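Local atomic coordinates of TssK (Serratia sp. FS14, PDB entry 5Y0E), a protein that probably serves as a trimeric baseplate component of the bacterial type VI secretion system, linking the baseplate to the membrane complex. Residues A[345-359]-A[399-411]. Numbering follows the deposited sequence.
Sequences FVLAVRADVAAEVLL and YHAGYTYFELEKG
F406 and V349 meet within an antiparallel pair of strands, 345-350 against 404-408, near one border of the eight-stranded sheet of the C-terminal domain. V349 CG2 comes to the edge of the F406 ring, 4.0 Å from CD2, the two side chains crossing at about a right angle. With chi1 at -61°, F406 CG lies anti to its own carbonyl carbon, and the ring packs against helix 355-365, where it also meets F362. T404 lies on the same face of the sheet as V349 and F406; L358 CD2 passes 3.8 Å from T404 OG1 and L359 CD2 touches T404 CG2, both van der Waals contacts.

On the opposite face of the sheet, with V346 and E407, A348 CB approaches the Y405 ring obliquely, 3.5 Å from CE2.

F345 packs its CB 4.0 Å from L408 CD1, a methyl that also lies 3.4 Å from F345 O, while its ring leads away to F424 and strand 436-443. Five backbone hydrogen bonds join the strands, from L408 N to F345 O at one end to T404 N to V349 O at the other. Beyond the latter, Y403 is sandwiched: H400 CD2 lies over one ring face, while R350 CB makes a CH-pi contact with the opposite face, 3.6 Å from the Y403 ring centroid and 4° off its normal.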
ATOM      1  N   PHE A 345      12.486  -6.281  34.036  1.00 61.15           N
ATOM      2  CA  PHE A 345      13.009  -6.706  32.753  1.00 59.34           C
ATOM      3  C   PHE A 345      13.398  -8.171  32.809  1.00 57.98           C
ATOM      4  O   PHE A 345      14.063  -8.602  33.754  1.00 58.84           O
ATOM      5  CB  PHE A 345      14.187  -5.826  32.358  1.00 59.94           C
ATOM      6  CG  PHE A 345      13.788  -4.422  32.048  1.00 64.74           C
ATOM      7  CD1 PHE A 345      13.395  -4.070  30.771  1.00 67.27           C
ATOM      8  CD2 PHE A 345      13.772  -3.457  33.030  1.00 68.73           C
ATOM      9  CE1 PHE A 345      13.012  -2.777  30.479  1.00 70.38           C
ATOM     10  CE2 PHE A 345      13.386  -2.164  32.740  1.00 73.24           C
ATOM     11  CZ  PHE A 345      13.004  -1.824  31.464  1.00 73.86           C
ATOM     12  N   VAL A 346      12.961  -8.936  31.809  1.00 51.86           N
ATOM     13  CA  VAL A 346      13.142 -10.382  31.791  1.00 51.71           C
ATOM     14  C   VAL A 346      13.621 -10.823  30.416  1.00 50.45           C
ATOM     15  O   VAL A 346      13.168 -10.315  29.387  1.00 51.64           O
ATOM     16  CB  VAL A 346      11.848 -11.140  32.155  1.00 48.06           C
ATOM     17  CG1 VAL A 346      12.122 -12.601  32.252  1.00 48.97           C
ATOM     18  CG2 VAL A 346      11.287 -10.667  33.452  1.00 49.40           C
ATOM     19  N   LEU A 347      14.435 -11.848  30.410  1.00 51.24           N
ATOM     20  CA  LEU A 347      14.933 -12.439  29.203  1.00 51.29           C
ATOM     21  C   LEU A 347      14.414 -13.859  29.096  1.00 48.89           C
ATOM     22  O   LEU A 347      14.705 -14.658  29.923  1.00 50.73           O
ATOM     23  CB  LEU A 347      16.429 -12.509  29.287  1.00 52.93           C
ATOM     24  CG  LEU A 347      17.202 -11.450  28.574  1.00 52.89           C
ATOM     25  CD1 LEU A 347      18.637 -11.853  28.672  1.00 58.48           C
ATOM     26  CD2 LEU A 347      16.770 -11.413  27.135  1.00 53.77           C
ATOM     27  N   ALA A 348      13.641 -14.168  28.079  1.00 46.32           N
ATOM     28  CA  ALA A 348      13.132 -15.501  27.898  1.00 45.99           C
ATOM     29  C   ALA A 348      14.137 -16.119  26.989  1.00 48.38           C
ATOM     30  O   ALA A 348      14.356 -15.625  25.935  1.00 51.45           O
ATOM     31  CB  ALA A 348      11.779 -15.450  27.241  1.00 45.53           C
ATOM     32  N   VAL A 349      14.728 -17.222  27.401  1.00 48.15           N
ATOM     33  CA  VAL A 349      15.792 -17.842  26.649  1.00 48.40           C
ATOM     34  C   VAL A 349      15.646 -19.336  26.451  1.00 49.34           C
ATOM     35  O   VAL A 349      15.184 -20.015  27.315  1.00 50.36           O
ATOM     36  CB  VAL A 349      17.099 -17.563  27.408  1.00 51.72           C
ATOM     37  CG1 VAL A 349      18.326 -18.089  26.709  1.00 54.85           C
ATOM     38  CG2 VAL A 349      17.247 -16.091  27.669  1.00 53.34           C
ATOM     39  N   ARG A 350      16.008 -19.827  25.279  1.00 49.86           N
ATOM     40  CA  ARG A 350      16.021 -21.245  24.969  1.00 48.50           C
ATOM     41  C   ARG A 350      17.181 -21.462  24.036  1.00 51.79           C
ATOM     42  O   ARG A 350      17.477 -20.619  23.241  1.00 56.15           O
ATOM     43  CB  ARG A 350      14.732 -21.716  24.322  1.00 50.10           C
ATOM     44  CG  ARG A 350      14.907 -22.140  22.886  1.00 51.39           C
ATOM     45  CD  ARG A 350      14.083 -23.341  22.515  1.00 55.30           C
ATOM     46  NE  ARG A 350      14.898 -24.459  22.077  1.00 55.04           N
ATOM     47  CZ  ARG A 350      15.930 -24.374  21.268  1.00 52.99           C
ATOM     48  NH1 ARG A 350      16.595 -25.441  20.945  1.00 55.59           N
ATOM     49  NH2 ARG A 350      16.299 -23.228  20.790  1.00 57.71           N
ATOM     50  N   ALA A 351      17.862 -22.579  24.155  1.00 49.87           N
ATOM     51  CA  ALA A 351      18.983 -22.866  23.297  1.00 50.68           C
ATOM     52  C   ALA A 351      19.209 -24.345  23.225  1.00 52.47           C
ATOM     53  O   ALA A 351      18.670 -25.080  23.995  1.00 54.76           O
ATOM     54  CB  ALA A 351      20.226 -22.188  23.813  1.00 52.49           C
ATOM     55  N   ASP A 352      20.035 -24.783  22.298  1.00 54.25           N
ATOM     56  CA  ASP A 352      20.293 -26.194  22.178  1.00 50.83           C
ATOM     57  C   ASP A 352      21.499 -26.633  22.963  1.00 51.57           C
ATOM     58  O   ASP A 352      22.387 -27.248  22.447  1.00 53.00           O
ATOM     59  CB  ASP A 352      20.426 -26.584  20.728  1.00 50.71           C
ATOM     60  CG  ASP A 352      19.119 -26.941  20.113  1.00 53.90           C
ATOM     61  OD1 ASP A 352      18.476 -27.834  20.625  1.00 55.50           O
ATOM     62  OD2 ASP A 352      18.706 -26.343  19.125  1.00 57.08           O
ATOM     63  N   VAL A 353      21.516 -26.300  24.230  1.00 52.48           N
ATOM     64  CA  VAL A 353      22.601 -26.713  25.106  1.00 53.94           C
ATOM     65  C   VAL A 353      22.017 -27.515  26.259  1.00 54.31           C
ATOM     66  O   VAL A 353      20.805 -27.689  26.348  1.00 57.53           O
ATOM     67  CB  VAL A 353      23.386 -25.497  25.612  1.00 55.31           C
ATOM     68  CG1 VAL A 353      23.681 -24.576  24.463  1.00 56.78           C
ATOM     69  CG2 VAL A 353      22.597 -24.775  26.666  1.00 55.46           C
ATOM     70  N   ALA A 354      22.861 -28.032  27.135  1.00 55.01           N
ATOM     71  CA  ALA A 354      22.359 -28.741  28.294  1.00 53.15           C
ATOM     72  C   ALA A 354      21.844 -27.752  29.325  1.00 58.40           C
ATOM     73  O   ALA A 354      22.358 -26.643  29.462  1.00 61.30           O
ATOM     74  CB  ALA A 354      23.445 -29.611  28.915  1.00 54.56           C
ATOM     75  N   ALA A 355      20.821 -28.174  30.060  1.00 57.12           N
ATOM     76  CA  ALA A 355      20.180 -27.276  31.009  1.00 56.07           C
ATOM     77  C   ALA A 355      21.172 -26.745  32.031  1.00 59.80           C
ATOM     78  O   ALA A 355      21.153 -25.557  32.362  1.00 61.56           O
ATOM     79  CB  ALA A 355      19.032 -27.997  31.702  1.00 54.53           C
ATOM     80  N   GLU A 356      22.033 -27.610  32.522  1.00 61.01           N
ATOM     81  CA  GLU A 356      23.001 -27.198  33.506  1.00 64.02           C
ATOM     82  C   GLU A 356      23.997 -26.218  32.942  1.00 62.77           C
ATOM     83  O   GLU A 356      24.586 -25.450  33.656  1.00 64.75           O
ATOM     84  CB  GLU A 356      23.722 -28.408  34.057  1.00 68.35           C
ATOM     85  CG  GLU A 356      22.799 -29.407  34.708  1.00 68.04           C
ATOM     86  CD  GLU A 356      22.365 -30.495  33.773  1.00 73.22           C
ATOM     87  OE1 GLU A 356      22.134 -31.608  34.267  1.00 79.70           O
ATOM     88  OE2 GLU A 356      22.240 -30.233  32.562  1.00 68.70           O
ATOM     89  N   VAL A 357      24.181 -26.257  31.642  1.00 60.74           N
ATOM     90  CA  VAL A 357      25.099 -25.358  31.003  1.00 65.05           C
ATOM     91  C   VAL A 357      24.427 -24.031  30.837  1.00 63.47           C
ATOM     92  O   VAL A 357      24.997 -23.011  31.105  1.00 66.26           O
ATOM     93  CB  VAL A 357      25.498 -25.876  29.628  1.00 68.17           C
ATOM     94  CG1 VAL A 357      25.855 -24.727  28.711  1.00 65.50           C
ATOM     95  CG2 VAL A 357      26.657 -26.834  29.760  1.00 67.95           C
ATOM     96  N   LEU A 358      23.178 -24.059  30.428  1.00 61.98           N
ATOM     97  CA  LEU A 358      22.431 -22.849  30.228  1.00 58.37           C
ATOM     98  C   LEU A 358      22.227 -22.094  31.505  1.00 62.26           C
ATOM     99  O   LEU A 358      22.263 -20.896  31.511  1.00 65.26           O
ATOM    100  CB  LEU A 358      21.086 -23.154  29.619  1.00 56.15           C
ATOM    101  CG  LEU A 358      20.334 -21.908  29.229  1.00 54.86           C
ATOM    102  CD1 LEU A 358      20.872 -21.329  27.951  1.00 52.62           C
ATOM    103  CD2 LEU A 358      18.874 -22.209  29.098  1.00 52.61           C
ATOM    104  N   LEU A 359      22.025 -22.780  32.610  1.00 60.51           N
ATOM    105  CA  LEU A 359      21.815 -22.079  33.842  1.00 59.98           C
ATOM    106  C   LEU A 359      23.064 -21.445  34.386  1.00 64.25           C
ATOM    107  O   LEU A 359      22.992 -20.472  35.102  1.00 67.71           O
ATOM    108  CB  LEU A 359      21.213 -22.994  34.877  1.00 59.76           C
ATOM    109  CG  LEU A 359      19.763 -23.299  34.608  1.00 58.65           C
ATOM    110  CD1 LEU A 359      19.348 -24.447  35.476  1.00 61.03           C
ATOM    111  CD2 LEU A 359      18.866 -22.121  34.859  1.00 59.02           C
ATOM    112  N   TYR A 399       4.351 -17.575  28.690  1.00 43.16           N
ATOM    113  CA  TYR A 399       5.355 -18.514  29.146  1.00 43.13           C
ATOM    114  C   TYR A 399       5.478 -19.633  28.135  1.00 46.42           C
ATOM    115  O   TYR A 399       4.530 -20.392  27.948  1.00 51.24           O
ATOM    116  CB  TYR A 399       4.992 -19.090  30.502  1.00 45.07           C
ATOM    117  CG  TYR A 399       5.745 -20.350  30.824  1.00 44.17           C
ATOM    118  CD1 TYR A 399       7.071 -20.316  31.132  1.00 42.59           C
ATOM    119  CD2 TYR A 399       5.121 -21.570  30.800  1.00 47.77           C
ATOM    120  CE1 TYR A 399       7.745 -21.431  31.418  1.00 46.94           C
ATOM    121  CE2 TYR A 399       5.797 -22.707  31.089  1.00 45.01           C
ATOM    122  CZ  TYR A 399       7.111 -22.628  31.393  1.00 46.83           C
ATOM    123  OH  TYR A 399       7.799 -23.762  31.687  1.00 51.87           O
ATOM    124  N   HIS A 400       6.646 -19.747  27.509  1.00 46.15           N
ATOM    125  CA  HIS A 400       6.950 -20.863  26.626  1.00 44.76           C
ATOM    126  C   HIS A 400       7.611 -21.975  27.420  1.00 45.34           C
ATOM    127  O   HIS A 400       8.720 -21.810  27.926  1.00 43.42           O
ATOM    128  CB  HIS A 400       7.865 -20.440  25.486  1.00 48.95           C
ATOM    129  CG  HIS A 400       7.424 -19.199  24.792  1.00 51.43           C
ATOM    130  ND1 HIS A 400       6.101 -18.833  24.697  1.00 49.01           N
ATOM    131  CD2 HIS A 400       8.131 -18.229  24.174  1.00 51.60           C
ATOM    132  CE1 HIS A 400       6.011 -17.691  24.042  1.00 51.11           C
ATOM    133  NE2 HIS A 400       7.229 -17.301  23.718  1.00 54.48           N
ATOM    134  N   ALA A 401       6.925 -23.105  27.513  1.00 49.39           N
ATOM    135  CA  ALA A 401       7.480 -24.280  28.158  1.00 48.47           C
ATOM    136  C   ALA A 401       8.760 -24.682  27.468  1.00 51.35           C
ATOM    137  O   ALA A 401       8.791 -24.826  26.248  1.00 52.26           O
ATOM    138  CB  ALA A 401       6.488 -25.434  28.106  1.00 45.56           C
ATOM    139  N   GLY A 402       9.810 -24.872  28.251  1.00 50.33           N
ATOM    140  CA  GLY A 402      11.122 -25.122  27.720  1.00 50.33           C
ATOM    141  C   GLY A 402      12.030 -23.915  27.680  1.00 49.63           C
ATOM    142  O   GLY A 402      13.212 -24.070  27.380  1.00 50.14           O
ATOM    143  N   TYR A 403      11.522 -22.727  27.946  1.00 47.01           N
ATOM    144  CA  TYR A 403      12.369 -21.557  28.070  1.00 48.17           C
ATOM    145  C   TYR A 403      12.732 -21.323  29.527  1.00 46.75           C
ATOM    146  O   TYR A 403      12.021 -21.724  30.447  1.00 47.29           O
ATOM    147  CB  TYR A 403      11.686 -20.307  27.523  1.00 45.58           C
ATOM    148  CG  TYR A 403      11.645 -20.174  26.030  1.00 47.96           C
ATOM    149  CD1 TYR A 403      11.119 -21.175  25.232  1.00 51.10           C
ATOM    150  CD2 TYR A 403      12.098 -19.026  25.419  1.00 48.60           C
ATOM    151  CE1 TYR A 403      11.055 -21.034  23.870  1.00 52.66           C
ATOM    152  CE2 TYR A 403      12.042 -18.875  24.070  1.00 49.93           C
ATOM    153  CZ  TYR A 403      11.522 -19.878  23.289  1.00 52.59           C
ATOM    154  OH  TYR A 403      11.474 -19.708  21.926  1.00 50.42           O
ATOM    155  N   THR A 404      13.844 -20.648  29.719  1.00 44.01           N
ATOM    156  CA  THR A 404      14.279 -20.199  31.017  1.00 43.43           C
ATOM    157  C   THR A 404      14.147 -18.695  31.050  1.00 47.62           C
ATOM    158  O   THR A 404      14.385 -18.022  30.049  1.00 49.97           O
ATOM    159  CB  THR A 404      15.712 -20.615  31.289  1.00 46.59           C
ATOM    160  OG1 THR A 404      15.784 -22.030  31.226  1.00 51.06           O
ATOM    161  CG2 THR A 404      16.149 -20.192  32.652  1.00 47.72           C
ATOM    162  N   TYR A 405      13.749 -18.182  32.200  1.00 48.05           N
ATOM    163  CA  TYR A 405      13.419 -16.783  32.365  1.00 47.98           C
ATOM    164  C   TYR A 405      14.372 -16.194  33.378  1.00 50.91           C
ATOM    165  O   TYR A 405      14.440 -16.662  34.515  1.00 53.95           O
ATOM    166  CB  TYR A 405      11.974 -16.622  32.802  1.00 44.83           C
ATOM    167  CG  TYR A 405      11.056 -17.022  31.707  1.00 44.95           C
ATOM    168  CD1 TYR A 405      10.811 -18.362  31.436  1.00 44.85           C
ATOM    169  CD2 TYR A 405      10.458 -16.069  30.914  1.00 43.78           C
ATOM    170  CE1 TYR A 405       9.998 -18.725  30.419  1.00 43.99           C
ATOM    171  CE2 TYR A 405       9.641 -16.424  29.894  1.00 44.68           C
ATOM    172  CZ  TYR A 405       9.415 -17.746  29.643  1.00 45.39           C
ATOM    173  OH  TYR A 405       8.580 -18.064  28.614  1.00 46.89           O
ATOM    174  N   PHE A 406      15.115 -15.194  32.955  1.00 51.01           N
ATOM    175  CA  PHE A 406      16.078 -14.519  33.800  1.00 51.92           C
ATOM    176  C   PHE A 406      15.578 -13.116  34.053  1.00 53.16           C
ATOM    177  O   PHE A 406      15.330 -12.366  33.110  1.00 53.56           O
ATOM    178  CB  PHE A 406      17.446 -14.486  33.133  1.00 55.24           C
ATOM    179  CG  PHE A 406      18.007 -15.831  32.874  1.00 53.43           C
ATOM    180  CD1 PHE A 406      18.725 -16.486  33.845  1.00 55.69           C
ATOM    181  CD2 PHE A 406      17.813 -16.447  31.661  1.00 56.28           C
ATOM    182  CE1 PHE A 406      19.245 -17.722  33.617  1.00 54.28           C
ATOM    183  CE2 PHE A 406      18.338 -17.698  31.427  1.00 57.90           C
ATOM    184  CZ  PHE A 406      19.058 -18.331  32.407  1.00 57.46           C
ATOM    185  N   GLU A 407      15.415 -12.766  35.313  1.00 58.08           N
ATOM    186  CA  GLU A 407      15.169 -11.380  35.654  1.00 60.67           C
ATOM    187  C   GLU A 407      16.500 -10.648  35.740  1.00 65.86           C
ATOM    188  O   GLU A 407      17.508 -11.218  36.164  1.00 66.76           O
ATOM    189  CB  GLU A 407      14.409 -11.286  36.971  1.00 60.55           C
ATOM    190  CG  GLU A 407      13.951  -9.896  37.346  1.00 66.10           C
ATOM    191  CD  GLU A 407      12.736  -9.924  38.258  1.00 67.78           C
ATOM    192  OE1 GLU A 407      12.499 -10.977  38.890  1.00 66.66           O
ATOM    193  OE2 GLU A 407      12.021  -8.904  38.329  1.00 65.12           O
ATOM    194  N   LEU A 408      16.510  -9.398  35.293  1.00 66.12           N
ATOM    195  CA  LEU A 408      17.667  -8.538  35.473  1.00 69.04           C
ATOM    196  C   LEU A 408      17.706  -8.015  36.899  1.00 74.26           C
ATOM    197  O   LEU A 408      16.676  -7.640  37.465  1.00 72.93           O
ATOM    198  CB  LEU A 408      17.630  -7.372  34.496  1.00 65.14           C
ATOM    199  CG  LEU A 408      18.112  -7.678  33.080  1.00 63.99           C
ATOM    200  CD1 LEU A 408      17.143  -8.560  32.339  1.00 61.06           C
ATOM    201  CD2 LEU A 408      18.331  -6.399  32.311  1.00 64.69           C
ATOM    202  N   GLU A 409      18.873  -8.102  37.513  1.00 78.10           N
ATOM    203  CA  GLU A 409      19.021  -7.678  38.885  1.00 79.23           C
ATOM    204  C   GLU A 409      19.136  -6.201  38.906  1.00 84.47           C
ATOM    205  O   GLU A 409      19.978  -5.634  38.247  1.00 84.72           O
ATOM    206  CB  GLU A 409      20.253  -8.293  39.521  1.00 81.63           C
ATOM    207  CG  GLU A 409      20.327  -9.799  39.392  1.00 83.12           C
ATOM    208  CD  GLU A 409      21.181 -10.446  40.460  1.00 86.34           C
ATOM    209  OE1 GLU A 409      22.266  -9.924  40.756  1.00 89.22           O
ATOM    210  OE2 GLU A 409      20.766 -11.476  41.010  1.00 89.02           O
ATOM    211  N   LYS A 410      18.252  -5.580  39.658  1.00 87.54           N
ATOM    212  CA  LYS A 410      18.266  -4.155  39.789  1.00 91.54           C
ATOM    213  C   LYS A 410      19.090  -3.837  41.007  1.00 95.22           C
ATOM    214  O   LYS A 410      19.181  -4.619  41.931  1.00 91.74           O
ATOM    215  CB  LYS A 410      16.854  -3.633  39.943  1.00 95.89           C
ATOM    216  CG  LYS A 410      15.882  -4.253  38.962  1.00 92.87           C
ATOM    217  CD  LYS A 410      14.633  -3.414  38.808  1.00 94.61           C
ATOM    218  CE  LYS A 410      14.981  -1.978  38.497  1.00 96.10           C
ATOM    219  NZ  LYS A 410      13.995  -1.351  37.586  1.00 93.14           N
ATOM    220  N   GLY A 411      19.697  -2.669  41.004  1.00103.77           N
ATOM    221  CA  GLY A 411      20.546  -2.283  42.101  1.00108.84           C
ATOM    222  C   GLY A 411      21.945  -2.071  41.578  1.00110.28           C
ATOM    223  O   GLY A 411      22.247  -2.361  40.435  1.00109.79           O
TER